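Local atomic coordinates of formiminotetrahydrofolate cyclodeaminase (Thermotoga maritima, PDB entry 1O5H), a protein that probably catalyses the cyclisation and deamination of 5-formiminotetrahydrofolate, yielding 5,10-methenyltetrahydrofolate and ammonia in one-carbon metabolism. Residues 40-45 and 87-92; 93-98 and 115-120; 122-127 and 158-163; 167-172 and 186-191. All coordinates share one frame; numbering follows the deposited sequence.

Contact 1 (40-45 and 87-92); sequences GSVVGA and DLAKKD
S41 and A89 face each other with their side chains, and the contact between helix 36-56 and helix 68-100 is made by van der Waals packing. S41 CB stands 4.0 Å from A89 CB, where the two backbones come nearest, with CA atoms 5.7 Å apart. With OG anti to its own carbonyl carbon (chi1 -65°), the serine brings its hydroxyl beside L88, the residue before A89, as well: OG lies 4.0 Å from L88 CB and at the same distance from the backbone N of A89, a packing distance in both cases. A looser apolar touch is made by V42, whose CG2 is 4.5 Å from A89 CB. The two segments run antiparallel (176°), their axes 8.8 Å apart, as neighbouring arms of an alpha-alpha hairpin within an all-helical subunit. Helix 107-141 closes one side, with V124 against both S41 and L88, while V42 also packs on L20 of the second subunit. Within 87-92, K91 NZ makes a salt bridge with D87 OD2, 3.6 Å away and one turn back.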
loop_
_atom_site.group_PDB
_atom_site.type_symbol
_atom_site.label_atom_id
_atom_site.label_comp_id
_atom_site.label_asym_id
_atom_site.label_seq_id
_atom_site.Cartn_x
_atom_site.Cartn_y
_atom_site.Cartn_z
ATOM N N GLY A 40 -4.068 6.172 -0.780
ATOM C CA GLY A 40 -4.604 5.231 0.201
ATOM C C GLY A 40 -5.800 4.428 -0.306
ATOM O O GLY A 40 -5.785 3.177 -0.276
ATOM N N SER A 41 -6.836 5.125 -0.782
ATOM C CA SER A 41 -7.946 4.423 -1.420
ATOM C C SER A 41 -7.514 3.471 -2.526
ATOM O O SER A 41 -8.023 2.345 -2.622
ATOM C CB SER A 41 -8.949 5.394 -1.998
ATOM O OG SER A 41 -9.547 6.122 -0.950
ATOM N N VAL A 42 -6.602 3.927 -3.377
ATOM C CA VAL A 42 -6.190 3.106 -4.501
ATOM C C VAL A 42 -5.472 1.872 -3.979
ATOM O O VAL A 42 -5.707 0.733 -4.439
ATOM C CB VAL A 42 -5.305 3.867 -5.457
ATOM C CG1 VAL A 42 -4.889 2.953 -6.598
ATOM C CG2 VAL A 42 -6.064 5.067 -5.979
ATOM N N VAL A 43 -4.631 2.089 -2.984
ATOM C CA VAL A 43 -3.966 0.962 -2.362
ATOM C C VAL A 43 -5.005 0.066 -1.745
ATOM O O VAL A 43 -4.954 -1.138 -1.899
ATOM C CB VAL A 43 -2.973 1.398 -1.313
ATOM C CG1 VAL A 43 -2.427 0.210 -0.664
ATOM C CG2 VAL A 43 -1.838 2.236 -1.957
ATOM N N GLY A 44 -5.991 0.650 -1.084
ATOM C CA GLY A 44 -6.988 -0.166 -0.421
ATOM C C GLY A 44 -7.654 -1.056 -1.442
ATOM O O GLY A 44 -7.899 -2.237 -1.205
ATOM N N ALA A 45 -7.955 -0.474 -2.595
ATOM C CA ALA A 45 -8.644 -1.184 -3.654
ATOM C C ALA A 45 -7.841 -2.394 -4.047
ATOM O O ALA A 45 -8.379 -3.465 -4.169
ATOM C CB ALA A 45 -8.837 -0.273 -4.829
ATOM N N ASP A 87 -14.455 5.332 -5.832
ATOM C CA ASP A 87 -15.253 6.514 -5.767
ATOM C C ASP A 87 -14.644 7.451 -4.741
ATOM O O ASP A 87 -14.580 8.683 -4.960
ATOM C CB ASP A 87 -16.710 6.206 -5.449
ATOM C CG ASP A 87 -17.589 7.414 -5.638
ATOM O OD1 ASP A 87 -17.721 7.876 -6.795
ATOM O OD2 ASP A 87 -18.156 8.001 -4.692
ATOM N N LEU A 88 -14.166 6.881 -3.634
ATOM C CA LEU A 88 -13.635 7.723 -2.547
ATOM C C LEU A 88 -12.347 8.441 -2.918
ATOM O O LEU A 88 -12.029 9.474 -2.361
ATOM C CB LEU A 88 -13.463 6.932 -1.255
ATOM C CG LEU A 88 -14.793 6.559 -0.613
ATOM C CD1 LEU A 88 -14.646 5.419 0.348
ATOM C CD2 LEU A 88 -15.374 7.755 0.077
ATOM N N ALA A 89 -11.604 7.891 -3.862
ATOM C CA ALA A 89 -10.431 8.565 -4.357
ATOM C C ALA A 89 -10.894 9.815 -5.081
ATOM O O ALA A 89 -10.377 10.884 -4.809
ATOM C CB ALA A 89 -9.645 7.659 -5.263
ATOM N N LYS A 90 -11.886 9.691 -5.964
ATOM C CA LYS A 90 -12.469 10.829 -6.703
ATOM C C LYS A 90 -12.922 11.894 -5.710
ATOM O O LYS A 90 -12.558 13.065 -5.838
ATOM C CB LYS A 90 -13.660 10.336 -7.545
ATOM C CG LYS A 90 -14.280 11.255 -8.596
ATOM C CD LYS A 90 -15.460 10.458 -9.217
ATOM C CE LYS A 90 -16.540 11.230 -10.012
ATOM N NZ LYS A 90 -16.121 12.229 -11.038
ATOM N N LYS A 91 -13.699 11.474 -4.708
ATOM C CA LYS A 91 -14.197 12.394 -3.696
ATOM C C LYS A 91 -13.058 13.133 -3.034
ATOM O O LYS A 91 -13.138 14.339 -2.885
ATOM C CB LYS A 91 -15.011 11.677 -2.632
ATOM C CG LYS A 91 -16.422 11.355 -3.030
ATOM C CD LYS A 91 -17.335 11.533 -1.835
ATOM C CE LYS A 91 -18.809 11.472 -2.234
ATOM N NZ LYS A 91 -19.324 10.090 -2.061
ATOM N N ASP A 92 -11.997 12.422 -2.647
ATOM C CA ASP A 92 -10.863 13.041 -1.956
ATOM C C ASP A 92 -10.313 14.217 -2.746
ATOM O O ASP A 92 -9.963 15.242 -2.168
ATOM C CB ASP A 92 -9.753 12.029 -1.715
ATOM C CG ASP A 92 -8.531 12.629 -0.993
ATOM O OD1 ASP A 92 -8.507 12.588 0.260
ATOM O OD2 ASP A 92 -7.532 13.110 -1.595
#

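Contact 2 (93-98 and 115-120); sequences MEAFEK and KEAASV
A95 and A117 form the centre of a small helix-helix contact, apolar within and with an ion pair at its exposed border, between helix 68-100 and helix 107-141, about 16 Å from the centre of the chain. A95 CB lies 3.7 Å from A117 CA, so the methyl rests on the backbone of the opposite helix as well as on its side chain. With only methyl groups between them, the CA atoms of the two alanines can come within 4.9 Å. V120, one turn further on, extends the apolar strip by placing CG2 4.2 Å from A95 CB.

K98 and E116 supply the opposite charges. K98 CG is anti to the backbone N (chi1 -163°) and the chain beyond is fully extended, which carries the ammonium across the gap; E116 is extended too, and the two side chains cross obliquely. K98 NZ donates to E116 OE1 at 2.8 Å, on the syn side and 28° out of the carboxylate plane, while E116 OE2 stays at 3.5 Å from K98 NZ. The ion pair is therefore carried mainly by one oxygen. Within 115-120, S119 OG donates to K115 O, from above the carbonyl plane. Helix 107-141 also meets helix 147-172: A118, directed away from 93-98, packs on N171, and A117 touches it too.

The segments run antiparallel at 157° and are joined by a short connection, the layout of an alpha-alpha hairpin.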
loop_
_atom_site.group_PDB
_atom_site.type_symbol
_atom_site.label_atom_id
_atom_site.label_comp_id
_atom_site.label_asym_id
_atom_site.label_seq_id
_atom_site.Cartn_x
_atom_site.Cartn_y
_atom_site.Cartn_z
HETATM N N MSE A 93 -10.250 14.074 -4.065
HETATM C CA MSE A 93 -9.716 15.132 -4.907
HETATM C C MSE A 93 -10.713 16.231 -5.052
HETATM O O MSE A 93 -10.357 17.395 -5.026
HETATM C CB MSE A 93 -9.324 14.594 -6.265
HETATM C CG MSE A 93 -8.524 13.307 -6.126
HETATM SE SE MSE A 93 -7.994 12.484 -7.817
HETATM C CE MSE A 93 -7.904 10.556 -7.255
ATOM N N GLU A 94 -11.971 15.861 -5.175
ATOM C CA GLU A 94 -13.026 16.848 -5.197
ATOM C C GLU A 94 -13.106 17.592 -3.878
ATOM O O GLU A 94 -13.240 18.811 -3.856
ATOM C CB GLU A 94 -14.354 16.186 -5.491
ATOM C CG GLU A 94 -14.441 15.581 -6.878
ATOM C CD GLU A 94 -15.765 14.887 -7.103
ATOM O OE1 GLU A 94 -16.676 15.071 -6.266
ATOM O OE2 GLU A 94 -15.894 14.149 -8.105
ATOM N N ALA A 95 -13.009 16.859 -2.778
ATOM C CA ALA A 95 -13.136 17.460 -1.464
ATOM C C ALA A 95 -12.048 18.491 -1.244
ATOM O O ALA A 95 -12.303 19.546 -0.655
ATOM C CB ALA A 95 -13.100 16.404 -0.387
ATOM N N PHE A 96 -10.849 18.188 -1.737
ATOM C CA PHE A 96 -9.705 19.088 -1.589
ATOM C C PHE A 96 -9.889 20.353 -2.387
ATOM O O PHE A 96 -9.544 21.420 -1.917
ATOM C CB PHE A 96 -8.393 18.430 -2.009
ATOM C CG PHE A 96 -7.172 19.232 -1.642
ATOM C CD1 PHE A 96 -6.846 20.407 -2.344
ATOM C CD2 PHE A 96 -6.334 18.808 -0.585
ATOM C CE1 PHE A 96 -5.714 21.161 -2.000
ATOM C CE2 PHE A 96 -5.183 19.546 -0.228
ATOM C CZ PHE A 96 -4.874 20.728 -0.940
ATOM N N GLU A 97 -10.407 20.227 -3.605
ATOM C CA GLU A 97 -10.688 21.398 -4.440
ATOM C C GLU A 97 -11.660 22.306 -3.736
ATOM O O GLU A 97 -11.405 23.488 -3.593
ATOM C CB GLU A 97 -11.295 21.019 -5.795
ATOM C CG GLU A 97 -10.505 20.004 -6.609
ATOM C CD GLU A 97 -9.228 20.554 -7.232
ATOM O OE1 GLU A 97 -8.932 21.760 -7.069
ATOM O OE2 GLU A 97 -8.516 19.763 -7.901
ATOM N N LYS A 98 -12.776 21.739 -3.304
ATOM C CA LYS A 98 -13.803 22.472 -2.597
ATOM C C LYS A 98 -13.295 23.209 -1.342
ATOM O O LYS A 98 -13.614 24.372 -1.152
ATOM C CB LYS A 98 -14.936 21.527 -2.262
ATOM C CG LYS A 98 -16.200 22.218 -1.914
ATOM C CD LYS A 98 -17.226 21.249 -1.366
ATOM C CE LYS A 98 -18.541 21.972 -1.095
ATOM N NZ LYS A 98 -19.638 21.026 -0.753
ATOM N N LYS A 115 -15.675 19.635 6.784
ATOM C CA LYS A 115 -16.382 18.468 7.314
ATOM C C LYS A 115 -16.498 17.392 6.267
ATOM O O LYS A 115 -16.173 16.232 6.517
ATOM C CB LYS A 115 -17.779 18.824 7.828
ATOM C CG LYS A 115 -17.801 19.477 9.211
ATOM C CD LYS A 115 -19.211 19.870 9.617
ATOM C CE LYS A 115 -19.221 20.978 10.655
ATOM N NZ LYS A 115 -20.396 20.764 11.526
ATOM N N GLU A 116 -16.964 17.777 5.086
ATOM C CA GLU A 116 -17.114 16.816 4.005
ATOM C C GLU A 116 -15.775 16.192 3.724
ATOM O O GLU A 116 -15.676 14.974 3.633
ATOM C CB GLU A 116 -17.659 17.471 2.745
ATOM C CG GLU A 116 -19.151 17.731 2.803
ATOM C CD GLU A 116 -19.675 18.431 1.567
ATOM O OE1 GLU A 116 -18.882 18.681 0.631
ATOM O OE2 GLU A 116 -20.887 18.740 1.530
ATOM N N ALA A 117 -14.740 17.023 3.620
ATOM C CA ALA A 117 -13.405 16.528 3.317
ATOM C C ALA A 117 -12.924 15.510 4.347
ATOM O O ALA A 117 -12.387 14.471 3.999
ATOM C CB ALA A 117 -12.447 17.656 3.216
ATOM N N ALA A 118 -13.141 15.800 5.617
ATOM C CA ALA A 118 -12.732 14.892 6.652
ATOM C C ALA A 118 -13.475 13.555 6.557
ATOM O O ALA A 118 -12.952 12.530 6.969
ATOM C CB ALA A 118 -12.956 15.544 7.983
ATOM N N SER A 119 -14.678 13.565 5.995
ATOM C CA SER A 119 -15.505 12.358 5.944
ATOM C C SER A 119 -14.949 11.379 4.961
ATOM O O SER A 119 -15.173 10.171 5.091
ATOM C CB SER A 119 -16.949 12.666 5.538
ATOM O OG SER A 119 -17.558 13.473 6.519
ATOM N N VAL A 120 -14.250 11.890 3.957
ATOM C CA VAL A 120 -13.797 11.021 2.893
ATOM C C VAL A 120 -12.853 9.944 3.415
ATOM O O VAL A 120 -13.193 8.756 3.306
ATOM C CB VAL A 120 -13.197 11.779 1.727
ATOM C CG1 VAL A 120 -12.572 10.803 0.747
ATOM C CG2 VAL A 120 -14.269 12.601 1.068
#

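Contact 3 (122-127 and 158-163); sequences MDVIRV and HAVFQV
I125 and F161 meet in the buried middle of the subunit, about 4 Å from its centre, where helix 107-141 passes helix 147-172 in the opposite sense. From the CB of I125 the side chain divides. The CG2 branch, anti to the backbone N, makes the nearest approach, 3.8 Å to F161 CD1, and lies close to the ring plane, so that the methyl abuts the edge and not a face. CG1, placed by a chi1 of -72°, is 4.0 Å from the same F161 CD1. It and the terminal CD1 stand off to one side of the ring plane, I125 CD1 being 4.1 Å from F161 CD1 and 4.2 Å from F161 CE1. An alanine in place of I125 would take away both branches and is likely to leave the CD1-CE1 edge of F161 without its packing partner, opening a gap between the helices.

Beside this pair V124 CG1 touches V160 CG1 at 4.0 Å, the two valines crossing at about a right angle. V124 also leans on S41 and V160 on V43, both of helix 36-56, and A159 meets its counterpart A159 of the second subunit. Every atom that meets across the segments is carbon, so cohesion across this contact probably depends on shape and on the exclusion of water.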
loop_
_atom_site.group_PDB
_atom_site.type_symbol
_atom_site.label_atom_id
_atom_site.label_comp_id
_atom_site.label_asym_id
_atom_site.label_seq_id
_atom_site.Cartn_x
_atom_site.Cartn_y
_atom_site.Cartn_z
HETATM N N MSE A 122 -12.362 9.061 6.430
HETATM C CA MSE A 122 -13.172 8.320 7.380
HETATM C C MSE A 122 -13.867 7.167 6.672
HETATM O O MSE A 122 -13.794 6.023 7.121
HETATM C CB MSE A 122 -14.185 9.256 8.048
HETATM C CG MSE A 122 -14.809 8.715 9.326
HETATM SE SE MSE A 122 -13.612 7.821 10.626
HETATM C CE MSE A 122 -12.557 9.219 11.056
ATOM N N ASP A 123 -14.503 7.467 5.541
ATOM C CA ASP A 123 -15.199 6.441 4.771
ATOM C C ASP A 123 -14.243 5.382 4.273
ATOM O O ASP A 123 -14.532 4.196 4.402
ATOM C CB ASP A 123 -16.041 7.055 3.663
ATOM C CG ASP A 123 -17.290 7.739 4.221
ATOM O OD1 ASP A 123 -17.610 7.463 5.405
ATOM O OD2 ASP A 123 -18.010 8.556 3.586
ATOM N N VAL A 124 -13.080 5.800 3.775
ATOM C CA VAL A 124 -12.070 4.846 3.340
ATOM C C VAL A 124 -11.756 3.898 4.472
ATOM O O VAL A 124 -11.700 2.684 4.267
ATOM C CB VAL A 124 -10.762 5.514 2.893
ATOM C CG1 VAL A 124 -9.742 4.462 2.572
ATOM C CG2 VAL A 124 -10.995 6.376 1.678
ATOM N N ILE A 125 -11.568 4.440 5.666
ATOM C CA ILE A 125 -11.279 3.605 6.829
ATOM C C ILE A 125 -12.382 2.594 7.109
ATOM O O ILE A 125 -12.128 1.460 7.503
ATOM C CB ILE A 125 -11.063 4.463 8.069
ATOM C CG1 ILE A 125 -9.726 5.191 7.980
ATOM C CG2 ILE A 125 -11.087 3.606 9.300
ATOM C CD1 ILE A 125 -9.505 6.210 9.060
ATOM N N ARG A 126 -13.625 2.994 6.908
ATOM C CA ARG A 126 -14.687 2.048 7.169
ATOM C C ARG A 126 -14.559 0.890 6.224
ATOM O O ARG A 126 -14.678 -0.241 6.649
ATOM C CB ARG A 126 -16.041 2.672 6.989
ATOM C CG ARG A 126 -16.431 3.694 7.989
ATOM C CD ARG A 126 -17.868 4.035 7.786
ATOM N NE ARG A 126 -18.225 5.290 8.415
ATOM C CZ ARG A 126 -19.471 5.611 8.709
ATOM N NH1 ARG A 126 -19.748 6.788 9.281
ATOM N NH2 ARG A 126 -20.441 4.739 8.439
ATOM N N VAL A 127 -14.319 1.161 4.947
ATOM C CA VAL A 127 -14.080 0.067 4.010
ATOM C C VAL A 127 -12.909 -0.791 4.494
ATOM O O VAL A 127 -12.983 -2.018 4.487
ATOM C CB VAL A 127 -13.819 0.557 2.584
ATOM C CG1 VAL A 127 -13.613 -0.626 1.658
ATOM C CG2 VAL A 127 -14.976 1.456 2.079
ATOM N N HIS A 158 -3.734 -2.476 6.788
ATOM C CA HIS A 158 -3.255 -1.713 7.909
ATOM C C HIS A 158 -2.621 -0.372 7.500
ATOM O O HIS A 158 -2.908 0.676 8.106
ATOM C CB HIS A 158 -2.260 -2.562 8.668
ATOM C CG HIS A 158 -1.722 -1.907 9.893
ATOM N ND1 HIS A 158 -0.438 -1.411 9.967
ATOM C CD2 HIS A 158 -2.294 -1.666 11.097
ATOM C CE1 HIS A 158 -0.236 -0.896 11.168
ATOM N NE2 HIS A 158 -1.347 -1.042 11.873
ATOM N N ALA A 159 -1.762 -0.382 6.484
ATOM C CA ALA A 159 -1.131 0.873 6.064
ATOM C C ALA A 159 -2.187 1.882 5.593
ATOM O O ALA A 159 -2.094 3.070 5.900
ATOM C CB ALA A 159 -0.095 0.632 4.955
ATOM N N VAL A 160 -3.170 1.408 4.826
ATOM C CA VAL A 160 -4.161 2.287 4.295
ATOM C C VAL A 160 -4.832 2.915 5.504
ATOM O O VAL A 160 -4.990 4.135 5.580
ATOM C CB VAL A 160 -5.176 1.557 3.433
ATOM C CG1 VAL A 160 -6.264 2.528 2.978
ATOM C CG2 VAL A 160 -4.489 0.965 2.219
ATOM N N PHE A 161 -5.161 2.099 6.488
ATOM C CA PHE A 161 -5.738 2.672 7.657
ATOM C C PHE A 161 -4.828 3.757 8.209
ATOM O O PHE A 161 -5.281 4.852 8.556
ATOM C CB PHE A 161 -6.023 1.647 8.748
ATOM C CG PHE A 161 -6.232 2.278 10.072
ATOM C CD1 PHE A 161 -7.466 2.878 10.381
ATOM C CD2 PHE A 161 -5.172 2.392 10.979
ATOM C CE1 PHE A 161 -7.681 3.521 11.642
ATOM C CE2 PHE A 161 -5.362 3.046 12.228
ATOM C CZ PHE A 161 -6.631 3.606 12.555
ATOM N N GLN A 162 -3.547 3.466 8.330
ATOM C CA GLN A 162 -2.663 4.518 8.843
ATOM C C GLN A 162 -2.705 5.749 7.981
ATOM O O GLN A 162 -2.818 6.836 8.516
ATOM C CB GLN A 162 -1.250 4.023 9.028
ATOM C CG GLN A 162 -1.151 3.119 10.246
ATOM C CD GLN A 162 0.154 2.360 10.307
ATOM O OE1 GLN A 162 0.717 1.952 9.274
ATOM N NE2 GLN A 162 0.642 2.157 11.521
ATOM N N VAL A 163 -2.668 5.584 6.653
ATOM C CA VAL A 163 -2.658 6.722 5.727
ATOM C C VAL A 163 -3.873 7.575 6.025
ATOM O O VAL A 163 -3.762 8.766 6.334
ATOM C CB VAL A 163 -2.707 6.278 4.259
ATOM C CG1 VAL A 163 -3.079 7.421 3.374
ATOM C CG2 VAL A 163 -1.385 5.716 3.816
#

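Contact 4 (167-172 and 186-191); sequences NVLINL and EELEEQ
The segments 167-172 and 186-191 run in opposite senses with their backbones well apart, the nearest CA atoms being those of V168 and L188 at 8.4 Å. They are the adjoining arms of an alpha-alpha hairpin formed by helix 147-172 and helix 178-206, part of an all-helical fold. Aliphatic side chains, two leucines and a valine, bridge the distance. L188 does the work from its side: with CG anti to the backbone N (chi1 176°), it extends toward the other helix and brings its CD2 methyl against two partners. V168 reaches out to meet it tip to tip, CG1 standing 4.1 Å from L188 CD2. L169 comes across at about a right angle, and its CD2 approaches L188 CD2 to 3.7 Å. L188 also rests on F161 and K165 of the same neighbouring helix, while V168 packs on P121 and M122 of helix 107-141. L169 touches V210 of the second subunit, and N167 OD1 accepts a hydrogen bond from N152 ND2 of that subunit. In the last turn of helix 147-172, N171 ND2 donates back to N167 O at 2.7 Å with an N-H...O angle of 160°, the oxygen lying near the plane of the asparagine amide.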
loop_
_atom_site.group_PDB
_atom_site.type_symbol
_atom_site.label_atom_id
_atom_site.label_comp_id
_atom_site.label_asym_id
_atom_site.label_seq_id
_atom_site.Cartn_x
_atom_site.Cartn_y
_atom_site.Cartn_z
ATOM N N ASN A 167 -4.984 11.497 7.333
ATOM C CA ASN A 167 -5.789 12.414 6.565
ATOM C C ASN A 167 -7.065 12.854 7.282
ATOM O O ASN A 167 -7.439 14.034 7.224
ATOM C CB ASN A 167 -6.005 11.890 5.153
ATOM C CG ASN A 167 -4.707 11.840 4.365
ATOM O OD1 ASN A 167 -4.407 10.853 3.714
ATOM N ND2 ASN A 167 -3.915 12.897 4.451
ATOM N N VAL A 168 -7.699 11.938 8.009
ATOM C CA VAL A 168 -8.779 12.349 8.912
ATOM C C VAL A 168 -8.325 13.418 9.913
ATOM O O VAL A 168 -8.976 14.461 10.051
ATOM C CB VAL A 168 -9.385 11.178 9.658
ATOM C CG1 VAL A 168 -10.233 11.670 10.816
ATOM C CG2 VAL A 168 -10.227 10.388 8.712
ATOM N N LEU A 169 -7.206 13.185 10.598
ATOM C CA LEU A 169 -6.789 14.166 11.600
ATOM C C LEU A 169 -6.332 15.504 11.044
ATOM O O LEU A 169 -6.644 16.531 11.645
ATOM C CB LEU A 169 -5.766 13.613 12.562
ATOM C CG LEU A 169 -6.258 12.371 13.285
ATOM C CD1 LEU A 169 -5.220 11.906 14.267
ATOM C CD2 LEU A 169 -7.535 12.654 13.996
ATOM N N ILE A 170 -5.620 15.525 9.916
ATOM C CA ILE A 170 -5.234 16.832 9.369
ATOM C C ILE A 170 -6.466 17.672 9.116
ATOM O O ILE A 170 -6.438 18.874 9.339
ATOM C CB ILE A 170 -4.316 16.778 8.106
ATOM C CG1 ILE A 170 -4.990 15.987 6.962
ATOM C CG2 ILE A 170 -2.889 16.308 8.504
ATOM C CD1 ILE A 170 -4.394 16.176 5.535
ATOM N N ASN A 171 -7.558 17.048 8.688
ATOM C CA ASN A 171 -8.778 17.796 8.466
ATOM C C ASN A 171 -9.501 18.233 9.721
ATOM O O ASN A 171 -9.851 19.414 9.871
ATOM C CB ASN A 171 -9.673 17.028 7.552
ATOM C CG ASN A 171 -9.172 17.053 6.138
ATOM O OD1 ASN A 171 -9.421 18.012 5.403
ATOM N ND2 ASN A 171 -8.444 16.034 5.751
ATOM N N LEU A 172 -9.679 17.308 10.647
ATOM C CA LEU A 172 -10.332 17.635 11.904
ATOM C C LEU A 172 -9.795 18.874 12.594
ATOM O O LEU A 172 -10.582 19.687 13.090
ATOM C CB LEU A 172 -10.248 16.461 12.868
ATOM C CG LEU A 172 -11.213 15.349 12.490
ATOM C CD1 LEU A 172 -11.261 14.351 13.600
ATOM C CD2 LEU A 172 -12.586 15.946 12.221
ATOM N N GLU A 186 -14.100 9.792 17.929
ATOM C CA GLU A 186 -14.646 8.603 18.523
ATOM C C GLU A 186 -14.765 7.421 17.540
ATOM O O GLU A 186 -14.263 6.315 17.816
ATOM C CB GLU A 186 -15.995 8.906 19.096
ATOM C CG GLU A 186 -16.456 7.786 19.978
ATOM C CD GLU A 186 -15.608 7.706 21.216
ATOM O OE1 GLU A 186 -15.899 8.464 22.168
ATOM O OE2 GLU A 186 -14.652 6.910 21.221
ATOM N N GLU A 187 -15.425 7.670 16.407
ATOM C CA GLU A 187 -15.537 6.697 15.342
ATOM C C GLU A 187 -14.168 6.202 14.928
ATOM O O GLU A 187 -13.908 5.018 14.836
ATOM C CB GLU A 187 -16.177 7.343 14.138
ATOM C CG GLU A 187 -16.617 6.317 13.113
ATOM C CD GLU A 187 -17.160 6.916 11.821
ATOM O OE1 GLU A 187 -17.332 8.140 11.732
ATOM O OE2 GLU A 187 -17.423 6.137 10.884
ATOM N N LEU A 188 -13.273 7.132 14.657
ATOM C CA LEU A 188 -11.914 6.763 14.316
ATOM C C LEU A 188 -11.333 5.766 15.328
ATOM O O LEU A 188 -10.688 4.803 14.961
ATOM C CB LEU A 188 -11.067 8.011 14.271
ATOM C CG LEU A 188 -9.599 7.824 14.032
ATOM C CD1 LEU A 188 -9.384 6.936 12.822
ATOM C CD2 LEU A 188 -8.973 9.206 13.817
ATOM N N GLU A 189 -11.587 5.998 16.606
ATOM C CA GLU A 189 -10.989 5.227 17.684
ATOM C C GLU A 189 -11.428 3.769 17.597
ATOM O O GLU A 189 -10.627 2.828 17.751
ATOM C CB GLU A 189 -11.458 5.855 18.984
ATOM C CG GLU A 189 -10.477 5.723 20.116
ATOM C CD GLU A 189 -10.922 6.450 21.367
ATOM O OE1 GLU A 189 -12.101 6.323 21.816
ATOM O OE2 GLU A 189 -10.061 7.128 21.925
ATOM N N GLU A 190 -12.720 3.610 17.332
ATOM C CA GLU A 190 -13.372 2.330 17.180
ATOM C C GLU A 190 -12.947 1.595 15.933
ATOM O O GLU A 190 -12.638 0.405 15.991
ATOM C CB GLU A 190 -14.825 2.566 17.047
ATOM C CG GLU A 190 -15.333 3.563 18.023
ATOM C CD GLU A 190 -16.481 2.990 18.756
ATOM O OE1 GLU A 190 -16.218 1.894 19.334
ATOM O OE2 GLU A 190 -17.593 3.596 18.709
ATOM N N GLN A 191 -12.946 2.282 14.799
ATOM C CA GLN A 191 -12.526 1.625 13.590
ATOM C C GLN A 191 -11.099 1.159 13.806
ATOM O O GLN A 191 -10.738 0.035 13.484
ATOM C CB GLN A 191 -12.652 2.548 12.396
ATOM C CG GLN A 191 -14.046 3.130 12.219
ATOM C CD GLN A 191 -15.083 2.102 11.908
ATOM O OE1 GLN A 191 -15.692 2.139 10.848
ATOM N NE2 GLN A 191 -15.307 1.188 12.834
#

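How the contacts relate
The four contacts come in series along the chain, each joining two helices that follow one another: 36-56 with 68-100, 68-100 with 107-141, 107-141 with 147-172, and 147-172 with 178-206. Every helix from 68-100 to 147-172 serves two of them, so the set steps across the antiparallel bundle. Contacts 1 and 3, about 10 Å apart between centres, lie near its middle; contact 2 is about 12 Å from contact 1, and contact 4 about 10 Å from contact 3. V120 of contact 2 packs on contact 1, and a salt bridge, R126 NE to E187 OE2 (2.7 Å), ties contact 3 to contact 4. Contacts 1, 3 and 4 also touch the dimer's second subunit.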